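Periplasmic beta-glucosidase (Pseudomonas aeruginosa, PDB 6R5N) probably hydrolyses terminal, non-reducing beta-D-glucosyl residues in the periplasm to release beta-D-glucose, as a member of glycosyl hydrolase family 3. Local coordinates at residues 50-55 and 74-79; 123-128 and 173-178; 218-223 and 253-258. All blocks are in the same frame, centred on the assembly; numbering follows the deposited sequence. Where two conformers were deposited one is given.

Contact 1 of 3, residues 50-55 and 74-79; sequences FNTVTR and LFHAYD. With NOJ (1-deoxynojirimycin), chain D.
Ala77 O is the polar atom on which these two segments converge. The backbone N of Asn51 donates to Ala77 O over 3.2 Å, while the CA of Phe50 approaches Ala77 O at 3.1 Å in a CA-H...O contact. A water within hydrogen-bonding distance of both Thr52 O and Ala77 O probably shares its protons among several acceptors. Phe50 and Ala77 form a parallel beta bridge, the last step of the strand pairing before the chain of 50-55 turns away.

Beyond the bridge, two side chains meet the Tyr78 ring from different directions. Val53 lays CG1 over one face, near the centre of the ring, as a CH-pi contact. Asn51 brings OD1 to the ring edge, in its plane, 3.4 Å from Tyr78 CD1, with the amide standing nearly perpendicular to the ring (85°). Asn51 OD1 also accepts from a second water at 2.8 Å, and this water donates in turn to Asp79 OD2 over 2.6 Å.

The carboxylate of Asp79 reaches 1-deoxynojirimycin with both oxygens: ligand O4 donates to Asp79 OD1 at 2.6 Å and O6 to Asp79 OD2 at 2.5 Å. Lys176 forms a salt bridge with Asp79 OD1. One oxygen for each hydroxyl, with a lysine at one and a water held by Asn51 at the other, should fix the rotation of the carboxylate and favour a sugar carrying both hydroxyls.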
loop_
_atom_site.group_PDB
_atom_site.type_symbol
_atom_site.label_atom_id
_atom_site.label_comp_id
_atom_site.label_asym_id
_atom_site.label_seq_id
_atom_site.Cartn_x
_atom_site.Cartn_y
_atom_site.Cartn_z
ATOM N N PHE A 50 24.792 -18.558 16.951
ATOM C CA PHE A 50 24.075 -18.870 15.684
ATOM C C PHE A 50 25.102 -18.911 14.550
ATOM O O PHE A 50 26.177 -18.339 14.725
ATOM C CB PHE A 50 22.881 -17.932 15.467
ATOM C CG PHE A 50 23.209 -16.486 15.209
ATOM C CD1 PHE A 50 23.681 -15.664 16.225
ATOM C CD2 PHE A 50 23.035 -15.946 13.943
ATOM C CE1 PHE A 50 23.975 -14.334 15.978
ATOM C CE2 PHE A 50 23.322 -14.609 13.691
ATOM C CZ PHE A 50 23.789 -13.804 14.712
ATOM N N ASN A 51 24.795 -19.670 13.492
ATOM C CA ASN A 51 25.543 -19.842 12.213
ATOM C C ASN A 51 26.783 -20.743 12.352
ATOM O O ASN A 51 27.551 -20.819 11.372
ATOM C CB ASN A 51 25.929 -18.513 11.576
ATOM C CG ASN A 51 24.726 -17.767 11.049
ATOM O OD1 ASN A 51 23.672 -18.360 10.854
ATOM N ND2 ASN A 51 24.862 -16.464 10.895
ATOM N N THR A 52 26.956 -21.442 13.473
ATOM C CA THR A 52 27.918 -22.576 13.629
ATOM C C THR A 52 27.116 -23.884 13.568
ATOM O O THR A 52 26.231 -24.066 14.432
ATOM C CB THR A 52 28.699 -22.456 14.938
ATOM O OG1 THR A 52 29.544 -21.308 14.828
ATOM C CG2 THR A 52 29.523 -23.693 15.216
ATOM N N VAL A 53 27.368 -24.728 12.560
ATOM C CA VAL A 53 26.333 -25.662 12.043
ATOM C C VAL A 53 26.863 -27.076 11.778
ATOM O O VAL A 53 26.089 -27.880 11.181
ATOM C CB VAL A 53 25.675 -25.099 10.781
ATOM C CG1 VAL A 53 25.026 -23.753 11.050
ATOM C CG2 VAL A 53 26.643 -25.019 9.634
ATOM N N THR A 54 28.079 -27.416 12.200
ATOM C CA THR A 54 28.587 -28.802 12.024
ATOM C C THR A 54 28.955 -29.392 13.379
ATOM O O THR A 54 29.282 -28.596 14.309
ATOM C CB THR A 54 29.785 -28.867 11.071
ATOM O OG1 THR A 54 30.896 -28.297 11.757
ATOM C CG2 THR A 54 29.528 -28.159 9.754
ATOM N N ARG A 55 28.918 -30.721 13.480
ATOM C CA ARG A 55 29.256 -31.407 14.749
ATOM C C ARG A 55 30.648 -30.976 15.225
ATOM O O ARG A 55 30.792 -30.593 16.378
ATOM C CB ARG A 55 29.135 -32.927 14.685
ATOM C CG ARG A 55 29.666 -33.563 15.974
ATOM C CD ARG A 55 29.793 -35.069 15.965
ATOM N NE ARG A 55 28.472 -35.656 16.113
ATOM C CZ ARG A 55 28.237 -36.949 16.253
ATOM N NH1 ARG A 55 29.238 -37.815 16.217
ATOM N NH2 ARG A 55 26.996 -37.367 16.418
ATOM N N LEU A 74 26.090 -23.874 26.188
ATOM C CA LEU A 74 25.580 -23.034 25.069
ATOM C C LEU A 74 24.393 -23.745 24.426
ATOM O O LEU A 74 24.345 -24.981 24.496
ATOM C CB LEU A 74 26.675 -22.867 24.008
ATOM C CG LEU A 74 27.924 -22.135 24.471
ATOM C CD1 LEU A 74 29.058 -22.380 23.499
ATOM C CD2 LEU A 74 27.640 -20.645 24.617
ATOM N N PHE A 75 23.504 -23.003 23.779
ATOM C CA PHE A 75 22.651 -23.578 22.713
ATOM C C PHE A 75 23.147 -23.000 21.382
ATOM O O PHE A 75 23.739 -21.922 21.371
ATOM C CB PHE A 75 21.159 -23.434 23.042
ATOM C CG PHE A 75 20.547 -22.075 22.839
ATOM C CD1 PHE A 75 20.361 -21.566 21.565
ATOM C CD2 PHE A 75 20.110 -21.320 23.927
ATOM C CE1 PHE A 75 19.755 -20.329 21.383
ATOM C CE2 PHE A 75 19.536 -20.071 23.739
ATOM C CZ PHE A 75 19.359 -19.582 22.467
ATOM N N HIS A 76 22.962 -23.753 20.307
ATOM C CA HIS A 76 23.389 -23.399 18.933
ATOM C C HIS A 76 22.162 -23.303 18.029
ATOM O O HIS A 76 21.349 -24.251 18.014
ATOM C CB HIS A 76 24.402 -24.405 18.419
ATOM C CG HIS A 76 25.729 -24.250 19.078
ATOM N ND1 HIS A 76 25.977 -24.730 20.353
ATOM C CD2 HIS A 76 26.871 -23.687 18.642
ATOM C CE1 HIS A 76 27.223 -24.451 20.680
ATOM N NE2 HIS A 76 27.792 -23.814 19.640
ATOM N N ALA A 77 22.037 -22.202 17.303
ATOM C CA ALA A 77 20.850 -21.942 16.473
ATOM C C ALA A 77 21.291 -21.668 15.042
ATOM O O ALA A 77 22.471 -21.411 14.822
ATOM C CB ALA A 77 20.066 -20.800 17.069
ATOM N N TYR A 78 20.352 -21.770 14.121
ATOM C CA TYR A 78 20.556 -21.575 12.672
ATOM C C TYR A 78 19.214 -21.282 12.021
ATOM O O TYR A 78 18.174 -21.539 12.619
ATOM C CB TYR A 78 21.167 -22.845 12.080
ATOM C CG TYR A 78 21.810 -22.700 10.724
ATOM C CD1 TYR A 78 22.493 -21.548 10.351
ATOM C CD2 TYR A 78 21.796 -23.762 9.831
ATOM C CE1 TYR A 78 23.136 -21.453 9.123
ATOM C CE2 TYR A 78 22.440 -23.687 8.601
ATOM C CZ TYR A 78 23.089 -22.524 8.237
ATOM O OH TYR A 78 23.697 -22.461 7.012
ATOM N N ASP A 79 19.268 -20.752 10.812
ATOM C CA ASP A 79 18.096 -20.480 9.959
ATOM C C ASP A 79 17.806 -21.744 9.144
ATOM O O ASP A 79 18.183 -21.798 7.953
ATOM C CB ASP A 79 18.374 -19.241 9.113
ATOM C CG ASP A 79 18.494 -17.990 9.962
ATOM O OD1 ASP A 79 17.435 -17.530 10.424
ATOM O OD2 ASP A 79 19.652 -17.507 10.185
HETATM C C1 NOJ D . 18.029 -11.610 9.986
HETATM C C2 NOJ D . 16.621 -12.122 9.697
HETATM O O2 NOJ D . 15.774 -11.009 9.739
HETATM C C3 NOJ D . 16.160 -13.360 10.485
HETATM O O3 NOJ D . 15.143 -13.991 9.716
HETATM C C4 NOJ D . 17.355 -14.284 10.873
HETATM O O4 NOJ D . 16.858 -15.325 11.692
HETATM C C5 NOJ D . 18.492 -13.524 11.592
HETATM N N5 NOJ D . 18.927 -12.316 10.872
HETATM C C6 NOJ D . 19.773 -14.362 11.818
HETATM O O6 NOJ D . 20.220 -15.096 10.683
HETATM O O HOH W 1 21.829 -18.049 8.816
HETATM O O HOH W 2 24.996 -22.143 15.702
#

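Contact 2 of 3, residues 123-128 and 173-178; sequences FSPMVD and AAVKHF. With NOJ (1-deoxynojirimycin), chain D.
Lys176 and His177, at the C-terminal end of strand 172-178, face the loop 123-128 in the parallel beta/alpha barrel of the glycosyl hydrolase family 3 N-terminal domain. The backbones meet in a single bridge at Met126 and Lys176: Lys176 N donates to Pro125 O at 3.0 Å, and Val127 N to Lys176 O at 2.9 Å. Cis peptide bonds precede both Pro125 and His177, one in each segment.

The imidazole of His177 lies nearly coplanar with the Asp128 carboxylate (planes 28° apart), which meets it at the ND1 edge. ND1 of His177 donates to the syn lone pair of Asp128 OD2 at 2.7 Å, a nearly straight bond (168°). The other oxygen, Asp128 OD1, takes the backbone N of the same histidine at 2.8 Å and is also bonded to Tyr208. Gripped at its backbone and at its ring, His177 can turn little, and NE2, its other ring nitrogen, meets O3 of 1-deoxynojirimycin at 2.8 Å in a hydrogen bond.

Over one face of this imidazole sits Lys176 CG, while Met126 CG comes to the ring obliquely. From CG, which is wedged between its own backbone N and carbonyl carbon (chi1 68°), the lysine runs fully extended toward the ligand. Lys176 NZ donates to Phe123 O over 2.8 Å and to ligand O3 over 2.9 Å, with ligand O4 a longer partner and the salt bridge to Asp79 completing its surroundings. Lysine and histidine thus share O3 as a partner, which is consistent with reading the equatorial hydroxyls of glucose. Phe123 turns a ring edge to Ala174 CB. On the side away from the sugar the packing is tight, with Val127 CG2 only 3.5 Å from Val175 CG2.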
loop_
_atom_site.group_PDB
_atom_site.type_symbol
_atom_site.label_atom_id
_atom_site.label_comp_id
_atom_site.label_asym_id
_atom_site.label_seq_id
_atom_site.Cartn_x
_atom_site.Cartn_y
_atom_site.Cartn_z
ATOM N N PHE A 123 15.689 -20.649 13.900
ATOM C CA PHE A 123 14.970 -19.376 13.678
ATOM C C PHE A 123 13.903 -19.621 12.611
ATOM O O PHE A 123 14.004 -19.126 11.476
ATOM C CB PHE A 123 15.966 -18.283 13.317
ATOM C CG PHE A 123 17.025 -18.044 14.364
ATOM C CD1 PHE A 123 16.734 -18.120 15.718
ATOM C CD2 PHE A 123 18.305 -17.714 13.984
ATOM C CE1 PHE A 123 17.694 -17.846 16.675
ATOM C CE2 PHE A 123 19.270 -17.448 14.945
ATOM C CZ PHE A 123 18.969 -17.517 16.288
ATOM N N SER A 124 12.899 -20.369 13.024
ATOM C CA SER A 124 11.787 -20.872 12.176
ATOM C C SER A 124 10.688 -21.419 13.089
ATOM O O SER A 124 10.954 -21.757 14.250
ATOM C CB SER A 124 12.327 -21.911 11.202
ATOM O OG SER A 124 11.320 -22.454 10.354
ATOM N N PRO A 125 9.414 -21.512 12.641
ATOM C CA PRO A 125 8.966 -21.043 11.328
ATOM C C PRO A 125 8.826 -19.517 11.215
ATOM O O PRO A 125 8.610 -18.819 12.202
ATOM C CB PRO A 125 7.591 -21.691 11.202
ATOM C CG PRO A 125 7.078 -21.665 12.640
ATOM C CD PRO A 125 8.298 -22.009 13.458
ATOM N N MET A 126 9.020 -19.018 10.001
ATOM C CA MET A 126 8.622 -17.654 9.603
ATOM C C MET A 126 7.133 -17.718 9.263
ATOM O O MET A 126 6.750 -18.502 8.384
ATOM C CB MET A 126 9.467 -17.182 8.415
ATOM C CG MET A 126 9.253 -15.721 8.056
ATOM S SD MET A 126 7.792 -15.527 7.000
ATOM C CE MET A 126 8.206 -14.023 6.115
ATOM N N VAL A 127 6.300 -16.939 9.948
ATOM C CA VAL A 127 4.821 -17.101 9.846
ATOM C C VAL A 127 4.182 -15.742 9.561
ATOM O O VAL A 127 2.989 -15.547 9.876
ATOM C CB VAL A 127 4.259 -17.809 11.105
ATOM C CG1 VAL A 127 4.906 -19.160 11.327
ATOM C CG2 VAL A 127 4.400 -16.996 12.364
ATOM N N ASP A 128 4.948 -14.819 8.978
ATOM C CA ASP A 128 4.460 -13.441 8.699
ATOM C C ASP A 128 3.439 -13.520 7.555
ATOM O O ASP A 128 3.729 -14.157 6.519
ATOM C CB ASP A 128 5.617 -12.479 8.419
ATOM C CG ASP A 128 6.726 -12.508 9.469
ATOM O OD1 ASP A 128 6.407 -12.470 10.695
ATOM O OD2 ASP A 128 7.904 -12.577 9.058
ATOM N N ALA A 173 11.802 -24.456 18.228
ATOM C CA ALA A 173 11.276 -23.490 17.251
ATOM C C ALA A 173 11.356 -22.090 17.866
ATOM O O ALA A 173 10.824 -21.917 18.996
ATOM C CB ALA A 173 9.864 -23.853 16.885
ATOM N N ALA A 174 12.026 -21.154 17.182
ATOM C CA ALA A 174 11.962 -19.692 17.456
ATOM C C ALA A 174 11.098 -19.072 16.351
ATOM O O ALA A 174 11.626 -18.771 15.248
ATOM C CB ALA A 174 13.338 -19.087 17.510
ATOM N N VAL A 175 9.792 -18.964 16.604
ATOM C CA VAL A 175 8.841 -18.440 15.591
ATOM C C VAL A 175 9.192 -16.962 15.327
ATOM O O VAL A 175 9.559 -16.243 16.280
ATOM C CB VAL A 175 7.390 -18.665 16.032
ATOM C CG1 VAL A 175 7.075 -17.938 17.334
ATOM C CG2 VAL A 175 6.414 -18.264 14.924
ATOM N N LYS A 176 9.122 -16.530 14.068
ATOM C CA LYS A 176 9.517 -15.166 13.661
ATOM C C LYS A 176 8.508 -14.711 12.612
ATOM O O LYS A 176 7.791 -15.544 12.066
ATOM C CB LYS A 176 10.978 -15.183 13.185
ATOM C CG LYS A 176 11.240 -15.929 11.885
ATOM C CD LYS A 176 12.711 -16.095 11.601
ATOM C CE LYS A 176 13.039 -16.554 10.193
ATOM N NZ LYS A 176 14.506 -16.795 10.071
ATOM N N HIS A 177 8.432 -13.403 12.332
ATOM C CA HIS A 177 9.107 -12.339 13.043
ATOM C C HIS A 177 8.049 -11.536 13.786
ATOM O O HIS A 177 7.187 -10.935 13.110
ATOM C CB HIS A 177 9.853 -11.431 12.084
ATOM C CG HIS A 177 10.824 -12.109 11.192
ATOM N ND1 HIS A 177 10.422 -12.710 10.028
ATOM C CD2 HIS A 177 12.168 -12.256 11.293
ATOM C CE1 HIS A 177 11.505 -13.173 9.408
ATOM N NE2 HIS A 177 12.591 -12.933 10.183
ATOM N N PHE A 178 8.062 -11.586 15.112
ATOM C CA PHE A 178 6.954 -11.050 15.956
ATOM C C PHE A 178 7.139 -9.534 16.074
ATOM O O PHE A 178 8.054 -9.104 16.758
ATOM C CB PHE A 178 6.972 -11.783 17.293
ATOM C CG PHE A 178 5.820 -11.471 18.206
ATOM C CD1 PHE A 178 4.522 -11.764 17.832
ATOM C CD2 PHE A 178 6.038 -10.928 19.456
ATOM C CE1 PHE A 178 3.461 -11.528 18.698
ATOM C CE2 PHE A 178 4.977 -10.704 20.321
ATOM C CZ PHE A 178 3.691 -10.973 19.924
HETATM C C1 NOJ D . 18.029 -11.610 9.986
HETATM C C2 NOJ D . 16.621 -12.122 9.697
HETATM O O2 NOJ D . 15.774 -11.009 9.739
HETATM C C3 NOJ D . 16.160 -13.360 10.485
HETATM O O3 NOJ D . 15.143 -13.991 9.716
HETATM C C4 NOJ D . 17.355 -14.284 10.873
HETATM O O4 NOJ D . 16.858 -15.325 11.692
HETATM C C5 NOJ D . 18.492 -13.524 11.592
HETATM N N5 NOJ D . 18.927 -12.316 10.872
HETATM C C6 NOJ D . 19.773 -14.362 11.818
HETATM O O6 NOJ D . 20.220 -15.096 10.683
#

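Contact 3 of 3, residues 218-223 and 253-258; sequences AVMVSL and ISDHGA. With NOJ (1-deoxynojirimycin), chain D.
Met220 and Ile253 form a parallel beta bridge, flanked by two straight backbone bonds: Ile253 N donates to Val219 O at 2.8 Å, and Val221 N to Ile253 O, also at 2.8 Å. The side chains of both bridge residues lie on the same face of the sheet, where Ile253 CD1 touches Ala218 CB.

Past the bridge, Asp255 turns back toward 218-223. With CG anti to the backbone N (chi1 -157°), its carboxylate extends to 1-deoxynojirimycin, whose O2 donates to Asp255 OD2 at 2.7 Å. A water held by Leu223 N donates to the same OD2, and Leu223 CG lies 3.6 Å from that oxygen. Asp255 OD1 accepts from His256 N at 2.7 Å, on the anti side and 25° out of the carboxylate plane, and it stands 3.1 Å from ligand C1. Met220 passes its sulfur beside Asp255 CG and brings CE to within 3.6 Å of ligand O4.

The backbone behind the carboxylate is also secured. Residues 255-258 make a type II turn in which Ala258 N bonds Asp255 O, and Ser254 OG reaches that oxygen from the opposite face of its plane. Arg585 of the second subunit bonds His256 O, so the other chain of the dimer comes up to this loop.

An aspartate on the loop after a barrel strand, one oxygen on O2 and the other close to the anomeric position, is consistent with the catalytic nucleophile of retaining family 3 glycosidases, here lining the pocket that holds 1-deoxynojirimycin, probably the glucose-binding subsite.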
loop_
_atom_site.group_PDB
_atom_site.type_symbol
_atom_site.label_atom_id
_atom_site.label_comp_id
_atom_site.label_asym_id
_atom_site.label_seq_id
_atom_site.Cartn_x
_atom_site.Cartn_y
_atom_site.Cartn_z
ATOM N N ALA A 218 10.630 -20.392 21.808
ATOM C CA ALA A 218 11.234 -19.068 21.562
ATOM C C ALA A 218 10.409 -18.275 20.547
ATOM O O ALA A 218 9.678 -18.851 19.710
ATOM C CB ALA A 218 12.694 -19.223 21.151
ATOM N N VAL A 219 10.515 -16.962 20.663
ATOM C CA VAL A 219 9.924 -15.963 19.738
ATOM C C VAL A 219 11.032 -15.003 19.330
ATOM O O VAL A 219 11.675 -14.429 20.220
ATOM C CB VAL A 219 8.756 -15.201 20.395
ATOM C CG1 VAL A 219 8.287 -14.068 19.492
ATOM C CG2 VAL A 219 7.607 -16.123 20.757
ATOM N N MET A 220 11.228 -14.827 18.028
ATOM C CA MET A 220 12.150 -13.799 17.508
ATOM C C MET A 220 11.366 -12.521 17.222
ATOM O O MET A 220 10.375 -12.577 16.447
ATOM C CB MET A 220 12.875 -14.227 16.238
ATOM C CG MET A 220 13.857 -13.145 15.799
ATOM S SD MET A 220 14.820 -13.601 14.342
ATOM C CE MET A 220 15.947 -14.777 15.083
ATOM N N VAL A 221 11.848 -11.416 17.792
ATOM C CA VAL A 221 11.175 -10.089 17.720
ATOM C C VAL A 221 11.631 -9.383 16.442
ATOM O O VAL A 221 12.800 -9.513 16.086
ATOM C CB VAL A 221 11.443 -9.249 18.973
ATOM C CG1 VAL A 221 10.733 -7.909 18.846
ATOM C CG2 VAL A 221 10.973 -9.986 20.222
ATOM N N SER A 222 10.700 -8.737 15.756
ATOM C CA SER A 222 10.874 -8.216 14.376
ATOM C C SER A 222 11.636 -6.876 14.387
ATOM O O SER A 222 11.755 -6.233 15.460
ATOM C CB SER A 222 9.528 -8.102 13.679
ATOM O OG SER A 222 8.734 -7.045 14.228
ATOM N N LEU A 223 12.096 -6.449 13.210
ATOM C CA LEU A 223 12.927 -5.240 12.988
ATOM C C LEU A 223 12.064 -3.998 12.712
ATOM O O LEU A 223 12.633 -2.903 12.685
ATOM C CB LEU A 223 13.848 -5.499 11.798
ATOM C CG LEU A 223 14.972 -6.494 12.035
ATOM C CD1 LEU A 223 15.616 -6.865 10.718
ATOM C CD2 LEU A 223 16.014 -5.897 12.947
ATOM N N ILE A 253 13.919 -13.433 21.649
ATOM C CA ILE A 253 15.250 -13.188 21.026
ATOM C C ILE A 253 15.105 -11.993 20.089
ATOM O O ILE A 253 14.185 -11.998 19.277
ATOM C CB ILE A 253 15.722 -14.449 20.282
ATOM C CG1 ILE A 253 15.773 -15.664 21.209
ATOM C CG2 ILE A 253 17.061 -14.228 19.614
ATOM C CD1 ILE A 253 16.039 -16.967 20.479
ATOM N N SER A 254 15.991 -11.022 20.197
ATOM C CA SER A 254 16.057 -9.872 19.257
ATOM C C SER A 254 16.527 -10.354 17.875
ATOM O O SER A 254 17.261 -11.366 17.810
ATOM C CB SER A 254 16.993 -8.829 19.762
ATOM O OG SER A 254 18.289 -9.078 19.233
ATOM N N ASP A 255 16.149 -9.640 16.810
ATOM C CA ASP A 255 16.703 -9.886 15.453
ATOM C C ASP A 255 18.085 -9.217 15.435
ATOM O O ASP A 255 18.487 -8.596 16.460
ATOM C CB ASP A 255 15.712 -9.466 14.360
ATOM C CG ASP A 255 15.910 -10.143 13.000
ATOM O OD1 ASP A 255 17.032 -10.648 12.742
ATOM O OD2 ASP A 255 14.949 -10.138 12.188
ATOM N N HIS A 256 18.794 -9.305 14.318
ATOM C CA HIS A 256 20.236 -8.962 14.229
ATOM C C HIS A 256 20.418 -7.446 14.368
ATOM O O HIS A 256 19.954 -6.704 13.483
ATOM C CB HIS A 256 20.796 -9.543 12.916
ATOM C CG HIS A 256 22.276 -9.404 12.793
ATOM N ND1 HIS A 256 22.903 -8.163 12.658
ATOM C CD2 HIS A 256 23.253 -10.329 12.731
ATOM C CE1 HIS A 256 24.207 -8.342 12.561
ATOM N NE2 HIS A 256 24.441 -9.658 12.601
ATOM N N GLY A 257 21.089 -7.006 15.438
ATOM C CA GLY A 257 21.327 -5.590 15.712
ATOM C C GLY A 257 20.054 -4.810 16.014
ATOM O O GLY A 257 20.135 -3.586 15.996
ATOM N N ALA A 258 18.920 -5.461 16.281
ATOM C CA ALA A 258 17.613 -4.787 16.527
ATOM C C ALA A 258 17.685 -3.786 17.705
ATOM O O ALA A 258 17.038 -2.691 17.642
ATOM C CB ALA A 258 16.549 -5.839 16.771
HETATM C C1 NOJ D . 18.029 -11.610 9.986
HETATM C C2 NOJ D . 16.621 -12.122 9.697
HETATM O O2 NOJ D . 15.774 -11.009 9.739
HETATM C C3 NOJ D . 16.160 -13.360 10.485
HETATM O O3 NOJ D . 15.143 -13.991 9.716
HETATM C C4 NOJ D . 17.355 -14.284 10.873
HETATM O O4 NOJ D . 16.858 -15.325 11.692
HETATM C C5 NOJ D . 18.492 -13.524 11.592
HETATM N N5 NOJ D . 18.927 -12.316 10.872
HETATM C C6 NOJ D . 19.773 -14.362 11.818
HETATM O O6 NOJ D . 20.220 -15.096 10.683
HETATM O O HOH W 3 14.192 -7.603 17.553
HETATM O O HOH W 4 12.485 -8.892 11.570
#

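In the fold
Along the chain the three contacts follow one another in series, each closed before the next begins, and all lie in the parallel eight-stranded barrel of the family 3 N-terminal domain. Contact 1 joins the loop after strand 48-50 to the neighbouring strand 75-78, contact 2 the loop after strand 121-122 to strand 172-178, and contact 3 strand 218-221 to the loop after strand 251-253. Strands 172-178 and 218-221 are adjacent, so contacts 2 and 3 have centres about 10 Å apart; each is about 16 Å from contact 1. All three touch 1-deoxynojirimycin: Asp79, Lys176, His177 and Asp255 come from barrel strands or the loops after them, and contacts 1 and 2 share its O4.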